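Long-range contacts in phosphate-binding protein (Xanthomonas axonopodis pv. citri, PDB 5UB7), which probably binds phosphate, phosphonate or related phosphorylated ligands for an ABC transporter, and is seen here holding ATP: residues Leu7-Asp12 / Ile42-Asp47; Ala79-Met84 / Val213-Thr218; Thr85-Leu90 / Arg247-Thr252. All blocks are in the same frame, centred on the assembly; numbering follows the deposited sequence.

Interaction 1. Residues Leu7-Asp12 / Ile42-Asp47. With ATP (adenosine-5'-triphosphate), chain C.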
loop_
_atom_site.group_PDB
_atom_site.type_symbol
_atom_site.label_atom_id
_atom_site.label_comp_id
_atom_site.label_asym_id
_atom_site.label_seq_id
_atom_site.Cartn_x
_atom_site.Cartn_y
_atom_site.Cartn_z
ATOM N N LEU A 7 3.218 -6.050 16.184
ATOM C CA LEU A 7 2.701 -5.999 14.810
ATOM C C LEU A 7 2.150 -4.611 14.518
ATOM O O LEU A 7 1.491 -4.026 15.345
ATOM C CB LEU A 7 1.586 -7.046 14.638
ATOM C CG LEU A 7 0.733 -7.059 13.377
ATOM C CD1 LEU A 7 1.573 -7.061 12.098
ATOM C CD2 LEU A 7 -0.198 -8.264 13.455
ATOM N N GLY A 8 2.398 -4.081 13.340
ATOM C CA GLY A 8 1.693 -2.872 12.930
ATOM C C GLY A 8 1.600 -2.677 11.443
ATOM O O GLY A 8 2.024 -3.532 10.659
ATOM N N ARG A 9 1.033 -1.534 11.073
ATOM C CA ARG A 9 1.141 -1.005 9.716
ATOM C C ARG A 9 1.006 0.506 9.708
ATOM O O ARG A 9 0.574 1.095 10.693
ATOM C CB ARG A 9 0.077 -1.602 8.796
ATOM C CG ARG A 9 -1.364 -1.264 9.159
ATOM C CD ARG A 9 -2.288 -1.606 8.005
ATOM N NE ARG A 9 -2.418 -0.501 7.083
ATOM C CZ ARG A 9 -2.890 -0.590 5.845
ATOM N NH1 ARG A 9 -3.289 -1.755 5.324
ATOM N NH2 ARG A 9 -2.951 0.514 5.099
ATOM N N ILE A 10 1.339 1.107 8.561
ATOM C CA ILE A 10 1.132 2.522 8.352
ATOM C C ILE A 10 -0.350 2.684 8.129
ATOM O O ILE A 10 -0.898 2.029 7.262
ATOM C CB ILE A 10 1.864 3.048 7.128
ATOM C CG1 ILE A 10 3.359 2.770 7.240
ATOM C CG2 ILE A 10 1.629 4.550 6.999
ATOM C CD1 ILE A 10 4.077 2.988 5.925
ATOM N N SER A 11 -1.005 3.547 8.890
ATOM C CA SER A 11 -2.442 3.639 8.785
ATOM C C SER A 11 -3.025 5.015 9.037
ATOM O O SER A 11 -2.783 5.621 10.088
ATOM C CB SER A 11 -3.068 2.676 9.791
ATOM O OG SER A 11 -4.386 3.072 10.086
ATOM N N ASP A 12 -3.876 5.442 8.108
ATOM C CA ASP A 12 -4.666 6.678 8.269
ATOM C C ASP A 12 -6.035 6.430 8.941
ATOM O O ASP A 12 -6.905 7.317 8.955
ATOM C CB ASP A 12 -4.859 7.359 6.905
ATOM C CG ASP A 12 -5.668 6.506 5.923
ATOM O OD1 ASP A 12 -5.590 5.244 5.990
ATOM O OD2 ASP A 12 -6.375 7.109 5.080
ATOM N N ILE A 42 -0.194 -4.324 19.310
ATOM C CA ILE A 42 -0.387 -3.632 18.053
ATOM C C ILE A 42 0.199 -2.227 18.201
ATOM O O ILE A 42 -0.042 -1.557 19.196
ATOM C CB ILE A 42 -1.887 -3.509 17.685
ATOM C CG1 ILE A 42 -2.566 -4.883 17.531
ATOM C CG2 ILE A 42 -2.078 -2.656 16.438
ATOM C CD1 ILE A 42 -1.888 -5.827 16.615
ATOM N N LEU A 43 0.958 -1.775 17.216
ATOM C CA LEU A 43 1.374 -0.391 17.164
ATOM C C LEU A 43 1.422 0.069 15.710
ATOM O O LEU A 43 2.335 -0.309 14.968
ATOM C CB LEU A 43 2.730 -0.201 17.825
ATOM C CG LEU A 43 3.250 1.240 17.798
ATOM C CD1 LEU A 43 2.231 2.289 18.272
ATOM C CD2 LEU A 43 4.536 1.365 18.586
ATOM N N MET A 44 0.440 0.893 15.328
ATOM C CA MET A 44 0.378 1.464 13.995
ATOM C C MET A 44 1.081 2.800 14.018
ATOM O O MET A 44 1.496 3.267 15.079
ATOM C CB MET A 44 -1.072 1.585 13.531
ATOM C CG MET A 44 -1.669 0.235 13.202
ATOM S SD MET A 44 -3.446 0.259 13.094
ATOM C CE MET A 44 -3.933 0.210 14.816
ATOM N N ALA A 45 1.261 3.387 12.843
ATOM C CA ALA A 45 1.792 4.727 12.745
ATOM C C ALA A 45 1.110 5.473 11.593
ATOM O O ALA A 45 0.590 4.830 10.667
ATOM C CB ALA A 45 3.306 4.696 12.579
ATOM N N PRO A 46 1.073 6.828 11.671
ATOM C CA PRO A 46 0.354 7.641 10.671
ATOM C C PRO A 46 1.004 7.677 9.275
ATOM O O PRO A 46 0.319 7.829 8.275
ATOM C CB PRO A 46 0.369 9.056 11.277
ATOM C CG PRO A 46 0.955 8.942 12.632
ATOM C CD PRO A 46 1.711 7.669 12.710
ATOM N N ASP A 47 2.322 7.560 9.223
ATOM C CA ASP A 47 3.037 7.605 7.980
ATOM C C ASP A 47 4.298 6.760 8.044
ATOM O O ASP A 47 4.686 6.273 9.113
ATOM C CB ASP A 47 3.369 9.066 7.639
ATOM C CG ASP A 47 4.121 9.796 8.752
ATOM O OD1 ASP A 47 5.154 9.296 9.241
ATOM O OD2 ASP A 47 3.667 10.897 9.137
HETATM P PG ATP C . -2.379 0.964 -1.003
HETATM O O1G ATP C . -1.128 0.998 -0.152
HETATM O O2G ATP C . -2.093 0.588 -2.438
HETATM O O3G ATP C . -3.247 2.224 -0.855
HETATM P PB ATP C . -3.859 -0.492 1.035
HETATM O O1B ATP C . -2.872 -0.168 2.160
HETATM O O2B ATP C . -5.253 0.079 1.138
HETATM O O3B ATP C . -3.336 -0.262 -0.486
HETATM P PA ATP C . -5.183 -2.995 1.505
HETATM O O1A ATP C . -4.694 -4.404 1.286
HETATM O O2A ATP C . -5.533 -2.477 2.892
HETATM O O3A ATP C . -3.955 -2.110 0.943
HETATM O "O5'" ATP C . -6.384 -2.782 0.414
#

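Interaction 2. Residues Ala79-Met84 / Val213-Thr218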
loop_
_atom_site.group_PDB
_atom_site.type_symbol
_atom_site.label_atom_id
_atom_site.label_comp_id
_atom_site.label_asym_id
_atom_site.label_seq_id
_atom_site.Cartn_x
_atom_site.Cartn_y
_atom_site.Cartn_z
ATOM N N ALA A 79 13.803 -1.801 7.862
ATOM C CA ALA A 79 13.147 -3.113 7.768
ATOM C C ALA A 79 13.539 -3.883 6.509
ATOM O O ALA A 79 14.064 -3.303 5.575
ATOM C CB ALA A 79 11.636 -2.918 7.810
ATOM N N HIS A 80 13.256 -5.185 6.477
ATOM C CA HIS A 80 13.497 -5.995 5.276
ATOM C C HIS A 80 12.385 -7.045 5.074
ATOM O O HIS A 80 11.691 -7.385 6.023
ATOM C CB HIS A 80 14.874 -6.677 5.358
ATOM C CG HIS A 80 15.037 -7.568 6.551
ATOM N ND1 HIS A 80 15.382 -7.084 7.792
ATOM C CD2 HIS A 80 14.840 -8.895 6.708
ATOM C CE1 HIS A 80 15.420 -8.077 8.662
ATOM N NE2 HIS A 80 15.087 -9.188 8.030
ATOM N N PRO A 81 12.215 -7.558 3.839
ATOM C CA PRO A 81 11.097 -8.466 3.555
ATOM C C PRO A 81 11.211 -9.840 4.242
ATOM O O PRO A 81 12.285 -10.356 4.323
ATOM C CB PRO A 81 11.145 -8.624 2.011
ATOM C CG PRO A 81 11.862 -7.444 1.521
ATOM C CD PRO A 81 12.843 -7.076 2.598
ATOM N N LEU A 82 10.105 -10.379 4.737
ATOM C CA LEU A 82 10.053 -11.706 5.352
ATOM C C LEU A 82 9.403 -12.706 4.388
ATOM O O LEU A 82 9.912 -13.795 4.147
ATOM C CB LEU A 82 9.239 -11.646 6.644
ATOM C CG LEU A 82 9.314 -12.906 7.508
ATOM C CD1 LEU A 82 10.582 -12.930 8.331
ATOM C CD2 LEU A 82 8.101 -13.014 8.412
ATOM N N LEU A 83 8.232 -12.349 3.891
ATOM C CA LEU A 83 7.487 -13.180 2.940
ATOM C C LEU A 83 6.776 -12.250 2.008
ATOM O O LEU A 83 6.475 -11.122 2.400
ATOM C CB LEU A 83 6.423 -13.985 3.674
ATOM C CG LEU A 83 6.948 -15.029 4.648
ATOM C CD1 LEU A 83 5.845 -15.542 5.573
ATOM C CD2 LEU A 83 7.585 -16.152 3.850
ATOM N N MET A 84 6.527 -12.711 0.793
ATOM C CA MET A 84 5.556 -12.066 -0.107
ATOM C C MET A 84 4.184 -12.510 0.318
ATOM O O MET A 84 4.005 -13.651 0.742
ATOM C CB MET A 84 5.769 -12.439 -1.584
ATOM C CG MET A 84 7.169 -12.160 -2.083
ATOM S SD MET A 84 7.739 -10.483 -1.767
ATOM C CE MET A 84 6.676 -9.559 -2.892
ATOM N N VAL A 213 3.667 -7.421 1.190
ATOM C CA VAL A 213 4.832 -8.085 1.742
ATOM C C VAL A 213 4.795 -7.939 3.281
ATOM O O VAL A 213 4.332 -6.943 3.822
ATOM C CB VAL A 213 6.092 -7.496 1.070
ATOM C CG1 VAL A 213 6.095 -5.986 1.235
ATOM C CG2 VAL A 213 7.395 -8.104 1.566
ATOM N N GLU A 214 5.237 -8.970 3.978
ATOM C CA GLU A 214 5.503 -8.888 5.406
ATOM C C GLU A 214 6.933 -8.397 5.553
ATOM O O GLU A 214 7.836 -8.961 4.942
ATOM C CB GLU A 214 5.337 -10.254 6.037
ATOM C CG GLU A 214 3.979 -10.877 5.775
ATOM C CD GLU A 214 2.833 -9.938 6.078
ATOM O OE1 GLU A 214 2.649 -9.580 7.275
ATOM O OE2 GLU A 214 2.131 -9.536 5.111
ATOM N N MET A 215 7.128 -7.333 6.328
ATOM C CA MET A 215 8.445 -6.775 6.580
ATOM C C MET A 215 8.738 -6.944 8.076
ATOM O O MET A 215 7.824 -6.900 8.900
ATOM C CB MET A 215 8.481 -5.291 6.226
ATOM C CG MET A 215 8.092 -4.915 4.789
ATOM S SD MET A 215 9.330 -5.312 3.534
ATOM C CE MET A 215 10.629 -4.135 3.896
ATOM N N VAL A 216 10.004 -7.156 8.425
ATOM C CA VAL A 216 10.388 -7.240 9.831
ATOM C C VAL A 216 11.502 -6.283 10.064
ATOM O O VAL A 216 12.280 -5.964 9.139
ATOM C CB VAL A 216 10.829 -8.659 10.337
ATOM C CG1 VAL A 216 9.652 -9.645 10.379
ATOM C CG2 VAL A 216 12.005 -9.208 9.536
ATOM N N ARG A 217 11.583 -5.834 11.312
ATOM C CA ARG A 217 12.555 -4.817 11.666
ATOM C C ARG A 217 13.971 -5.396 11.560
ATOM O O ARG A 217 14.203 -6.603 11.790
ATOM C CB ARG A 217 12.254 -4.176 13.036
ATOM C CG ARG A 217 12.600 -5.015 14.237
ATOM C CD ARG A 217 12.515 -4.232 15.551
ATOM N NE ARG A 217 13.144 -4.998 16.630
ATOM C CZ ARG A 217 14.458 -5.129 16.818
ATOM N NH1 ARG A 217 15.341 -4.522 16.024
ATOM N NH2 ARG A 217 14.900 -5.869 17.815
ATOM N N THR A 218 14.872 -4.522 11.120
ATOM C CA THR A 218 16.299 -4.810 10.993
ATOM C C THR A 218 16.853 -4.830 12.441
ATOM O O THR A 218 16.538 -3.965 13.253
ATOM C CB THR A 218 17.003 -3.776 10.040
ATOM O OG1 THR A 218 16.550 -2.451 10.321
ATOM C CG2 THR A 218 16.686 -4.067 8.509
#

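Interaction 3. Residues Thr85-Leu90 / Arg247-Thr252. With ATP (adenosine-5'-triphosphate), chain C.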
loop_
_atom_site.group_PDB
_atom_site.type_symbol
_atom_site.label_atom_id
_atom_site.label_comp_id
_atom_site.label_asym_id
_atom_site.label_seq_id
_atom_site.Cartn_x
_atom_site.Cartn_y
_atom_site.Cartn_z
ATOM N N THR A 85 3.239 -11.588 0.207
ATOM C CA THR A 85 1.897 -11.749 0.716
ATOM C C THR A 85 0.930 -11.597 -0.457
ATOM O O THR A 85 1.134 -10.773 -1.378
ATOM C CB THR A 85 1.593 -10.691 1.786
ATOM O OG1 THR A 85 2.648 -10.692 2.743
ATOM C CG2 THR A 85 0.254 -10.930 2.479
ATOM N N GLU A 86 -0.137 -12.395 -0.373
ATOM C CA GLU A 86 -1.169 -12.530 -1.388
ATOM C C GLU A 86 -2.514 -12.175 -0.740
ATOM O O GLU A 86 -2.831 -12.658 0.321
ATOM C CB GLU A 86 -1.105 -13.980 -1.890
ATOM C CG GLU A 86 -2.124 -14.391 -2.922
ATOM C CD GLU A 86 -2.055 -15.879 -3.202
ATOM O OE1 GLU A 86 -0.938 -16.324 -3.602
ATOM O OE2 GLU A 86 -3.108 -16.564 -2.997
ATOM N N ARG A 87 -3.305 -11.318 -1.375
ATOM C CA ARG A 87 -4.553 -10.804 -0.784
ATOM C C ARG A 87 -5.731 -10.925 -1.758
ATOM O O ARG A 87 -5.594 -10.616 -2.947
ATOM C CB ARG A 87 -4.373 -9.340 -0.391
ATOM C CG ARG A 87 -3.537 -9.155 0.866
ATOM C CD ARG A 87 -3.329 -7.686 1.145
ATOM N NE ARG A 87 -2.439 -7.494 2.279
ATOM C CZ ARG A 87 -2.078 -6.312 2.776
ATOM N NH1 ARG A 87 -2.529 -5.176 2.259
ATOM N NH2 ARG A 87 -1.255 -6.275 3.806
ATOM N N GLY A 88 -6.889 -11.342 -1.259
ATOM C CA GLY A 88 -8.032 -11.637 -2.130
ATOM C C GLY A 88 -7.722 -12.578 -3.288
ATOM O O GLY A 88 -8.181 -12.371 -4.391
ATOM N N GLY A 89 -6.910 -13.597 -3.051
ATOM C CA GLY A 89 -6.433 -14.474 -4.124
ATOM C C GLY A 89 -5.437 -13.877 -5.121
ATOM O O GLY A 89 -5.085 -14.535 -6.070
ATOM N N LEU A 90 -4.930 -12.669 -4.895
ATOM C CA LEU A 90 -4.063 -11.984 -5.856
ATOM C C LEU A 90 -2.649 -11.737 -5.344
ATOM O O LEU A 90 -2.452 -11.164 -4.276
ATOM C CB LEU A 90 -4.678 -10.637 -6.242
ATOM C CG LEU A 90 -6.079 -10.763 -6.803
ATOM C CD1 LEU A 90 -6.638 -9.383 -6.954
ATOM C CD2 LEU A 90 -6.052 -11.514 -8.127
ATOM N N ARG A 247 -9.558 -11.648 8.250
ATOM C CA ARG A 247 -9.532 -10.352 8.937
ATOM C C ARG A 247 -8.280 -9.525 8.573
ATOM O O ARG A 247 -8.318 -8.283 8.551
ATOM C CB ARG A 247 -9.588 -10.541 10.473
ATOM C CG ARG A 247 -10.904 -11.078 11.063
ATOM C CD ARG A 247 -12.080 -10.124 11.073
ATOM N NE ARG A 247 -11.688 -8.717 11.102
ATOM C CZ ARG A 247 -12.485 -7.702 11.439
ATOM N NH1 ARG A 247 -11.994 -6.458 11.410
ATOM N NH2 ARG A 247 -13.760 -7.898 11.783
ATOM N N PHE A 248 -7.180 -10.224 8.303
ATOM C CA PHE A 248 -5.880 -9.628 8.031
ATOM C C PHE A 248 -5.854 -9.176 6.563
ATOM O O PHE A 248 -5.048 -9.657 5.771
ATOM C CB PHE A 248 -4.784 -10.675 8.379
ATOM C CG PHE A 248 -3.361 -10.131 8.482
ATOM C CD1 PHE A 248 -2.977 -9.318 9.546
ATOM C CD2 PHE A 248 -2.390 -10.496 7.555
ATOM C CE1 PHE A 248 -1.669 -8.840 9.645
ATOM C CE2 PHE A 248 -1.082 -10.016 7.646
ATOM C CZ PHE A 248 -0.722 -9.201 8.696
ATOM N N PHE A 249 -6.727 -8.238 6.212
ATOM C CA PHE A 249 -6.789 -7.684 4.857
ATOM C C PHE A 249 -7.063 -8.768 3.796
ATOM O O PHE A 249 -6.561 -8.696 2.684
ATOM C CB PHE A 249 -5.496 -6.919 4.525
ATOM C CG PHE A 249 -4.928 -6.125 5.685
ATOM C CD1 PHE A 249 -5.495 -4.906 6.068
ATOM C CD2 PHE A 249 -3.819 -6.585 6.389
ATOM C CE1 PHE A 249 -4.974 -4.181 7.137
ATOM C CE2 PHE A 249 -3.295 -5.862 7.462
ATOM C CZ PHE A 249 -3.866 -4.653 7.831
ATOM N N ASP A 250 -7.858 -9.771 4.170
ATOM C CA ASP A 250 -8.187 -10.909 3.318
ATOM C C ASP A 250 -6.948 -11.547 2.700
ATOM O O ASP A 250 -6.817 -11.668 1.493
ATOM C CB ASP A 250 -9.209 -10.487 2.264
ATOM C CG ASP A 250 -9.880 -11.674 1.551
ATOM O OD1 ASP A 250 -10.025 -12.771 2.120
ATOM O OD2 ASP A 250 -10.265 -11.500 0.380
ATOM N N THR A 251 -6.025 -11.941 3.557
ATOM C CA THR A 251 -4.790 -12.562 3.110
ATOM C C THR A 251 -5.062 -14.025 2.854
ATOM O O THR A 251 -5.588 -14.721 3.731
ATOM C CB THR A 251 -3.674 -12.433 4.148
ATOM O OG1 THR A 251 -3.272 -11.068 4.230
ATOM C CG2 THR A 251 -2.464 -13.252 3.748
ATOM N N THR A 252 -4.692 -14.470 1.654
ATOM C CA THR A 252 -4.966 -15.817 1.171
ATOM C C THR A 252 -3.694 -16.615 0.930
ATOM O O THR A 252 -3.762 -17.776 0.576
ATOM C CB THR A 252 -5.788 -15.777 -0.137
ATOM O OG1 THR A 252 -5.082 -15.022 -1.149
ATOM C CG2 THR A 252 -7.130 -15.149 0.130
HETATM P PG ATP C . -2.379 0.964 -1.003
HETATM O O1G ATP C . -1.128 0.998 -0.152
HETATM O O2G ATP C . -2.093 0.588 -2.438
HETATM O O3G ATP C . -3.247 2.224 -0.855
HETATM P PB ATP C . -3.859 -0.492 1.035
HETATM O O1B ATP C . -2.872 -0.168 2.160
HETATM O O2B ATP C . -5.253 0.079 1.138
HETATM O O3B ATP C . -3.336 -0.262 -0.486
HETATM P PA ATP C . -5.183 -2.995 1.505
HETATM O O1A ATP C . -4.694 -4.404 1.286
HETATM O O2A ATP C . -5.533 -2.477 2.892
HETATM O O3A ATP C . -3.955 -2.110 0.943
HETATM O "O5'" ATP C . -6.384 -2.782 0.414
HETATM O O HOH W 1 -1.661 -8.857 4.398
#

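Interaction 1. Residues Leu7-Asp12 / Ile42-Asp47
Met44 lays the start of its side chain over the carbonyl of Arg9, with Met44 CB 3.3 Å from Arg9 O and CG close behind. With CG beside its own backbone N (chi1 -72°), the chain runs out past Arg9, and the thioether SD lies 4.1 Å from Ser11 CB. A flexible, apolar methionine suits this place, since it can follow the backbone without asking for a polar partner. Further on, the CG2 branch of Ile10 rests against Asp47 CA at 3.5 Å.

Three backbone bonds tie the segments, which run in roughly the same direction: Leu43 N to Leu7 O, Ala45 N to Arg9 O, and Ser11 N to Ala45 O, the last only 2.7 Å long and close to straight. Between the first two, Gly8 has no side chain, so Leu43 O can come within 3.3 Å of Gly8 CA.

Arg9 turns the other way, toward the ligand. Its bend at chi3 (-88°) folds NE back onto Ile10 O, 3.0 Å away and above the carbonyl plane, while Arg9 NH2 points to ATP O1B at 3.0 Å; NH1 adds a weak bond to O2A. The grip on NE restrains the rotation of the guanidinium and presents its edge to the phosphates. A long cationic side chain is well matched to such an anion, and Glu65, which it also touches, may balance part of the charge.

The contact prolongs the parallel pairing of strands 4-8 and 39-42 into the loops beyond their C-terminal ends, where binding sites of this two-lobed fold usually lie. Asp47 caps helix 48-56 through Gln50 N, helix 14-28 covers Ile42 and Arg9, and strand 62-65 flanks Leu7 on the sheet.

Interaction 2. Residues Ala79-Met84 / Val213-Thr218
Strands 79-84 and 213-217 run antiparallel but strongly twisted, their axes 139° apart and 4.3 Å at closest approach. His80 and Val216 form a hydrogen-bonded pair, each N bonding to the other's O at 2.9 Å. Pro81 follows in a non-hydrogen-bonded pair with Met215, a position that asks no N-H of proline. Then comes a classic beta bulge: Leu82 N bonds to Glu214 O at 2.7 Å, Glu214 N bonds to Leu83 O, and Leu82 takes a helix-like psi of -52° to fit the extra residue, which accentuates the twist of the central sheet in this lobe.

On one face, Met215 curls up beside the proline ring, its SD 3.6 Å from Pro81 CA, and Val213 CG2 meets Pro81 CB at 3.8 Å; helix 67-75 covers this side. On the other face, His80 swings its ring over Val216 (chi1 59°), bringing NE2 to 3.4 Å from Val216 CG2, with Val216 O over one ring face. Thr218 CG2 meets the ring edge in plane, 3.4 Å from His80 ND1. NE2 is hydrogen-bonded to Glu225 of helix 222-235. The buried carboxylate of Glu214 is satisfied by Ser64, Thr85 and Trp62.

Interaction 3. Residues Thr85-Leu90 / Arg247-Thr252
Arg87 stretches alongside Phe249 toward the triphosphate. The guanidinium and phenyl planes lie 28° apart; Phe249 CB and CD2 cover one guanidinium face, with CD2 3.7 Å from Arg87 NH2. The phosphate oxygen ATP O1A comes instead to the edge, where NH1 donates to it, though the very short distance makes the exact length doubtful. An arginine suits this place because its flat cation can lie against an apolar side chain and still bond outward through its rim.

Several bonds fix the rotation of that group. NE donates to a water 2.6 Å away, NH2 bonds to Ser64 OG, and the water in turn donates to Thr251 OG1 at 2.7 Å. Thr251 OG1 gives its own proton to Phe248 O, also at 2.7 Å and approaching nearly in line with the C=O, so it relays between the arginine and the inverse gamma turn centred on Phe248. These residues line the ligand cleft of a periplasmic binding protein, on the lobe where strands 79-87 and 251-255 lie antiparallel.

Behind the arginine, Arg87 and Thr251 form a non-hydrogen-bonded pair bracketed by two backbone bonds, Thr252 N to Glu86 O and Gly88 N to Asp250 O at 2.8 Å. A type I' turn follows, where Gly88 and Gly89 readily accept positive phi. Thr252 OG1 accepts from Gly89 N at 3.0 Å and donates to Glu86 OE2 at 3.1 Å, on the anti side of the carboxylate. Farther out, Phe248 packs against Leu21 and Leu24 of helix 14-28.

Overall arrangement
Interactions 1, 2 and 3 all reach the connected strands of one lobe, their centres 15 to 18 Å apart. Interaction 1 closes along the chain before the other two open; interactions 2 and 3 then alternate, both drawing on strand 79-87, which lies between 209-217 and 251-255. Interactions 1 and 3 meet where Arg9 CD packs on Phe249 CZ at 3.4 Å, and both touch ATP, so two distant parts of the sequence bring arginines to the same triphosphate. Interaction 2 lies within the paired strands, joined to interaction 3 by a probable hydrogen bond between Glu214 and Thr85, but does not touch interaction 1, their nearest atoms being about 6 Å apart.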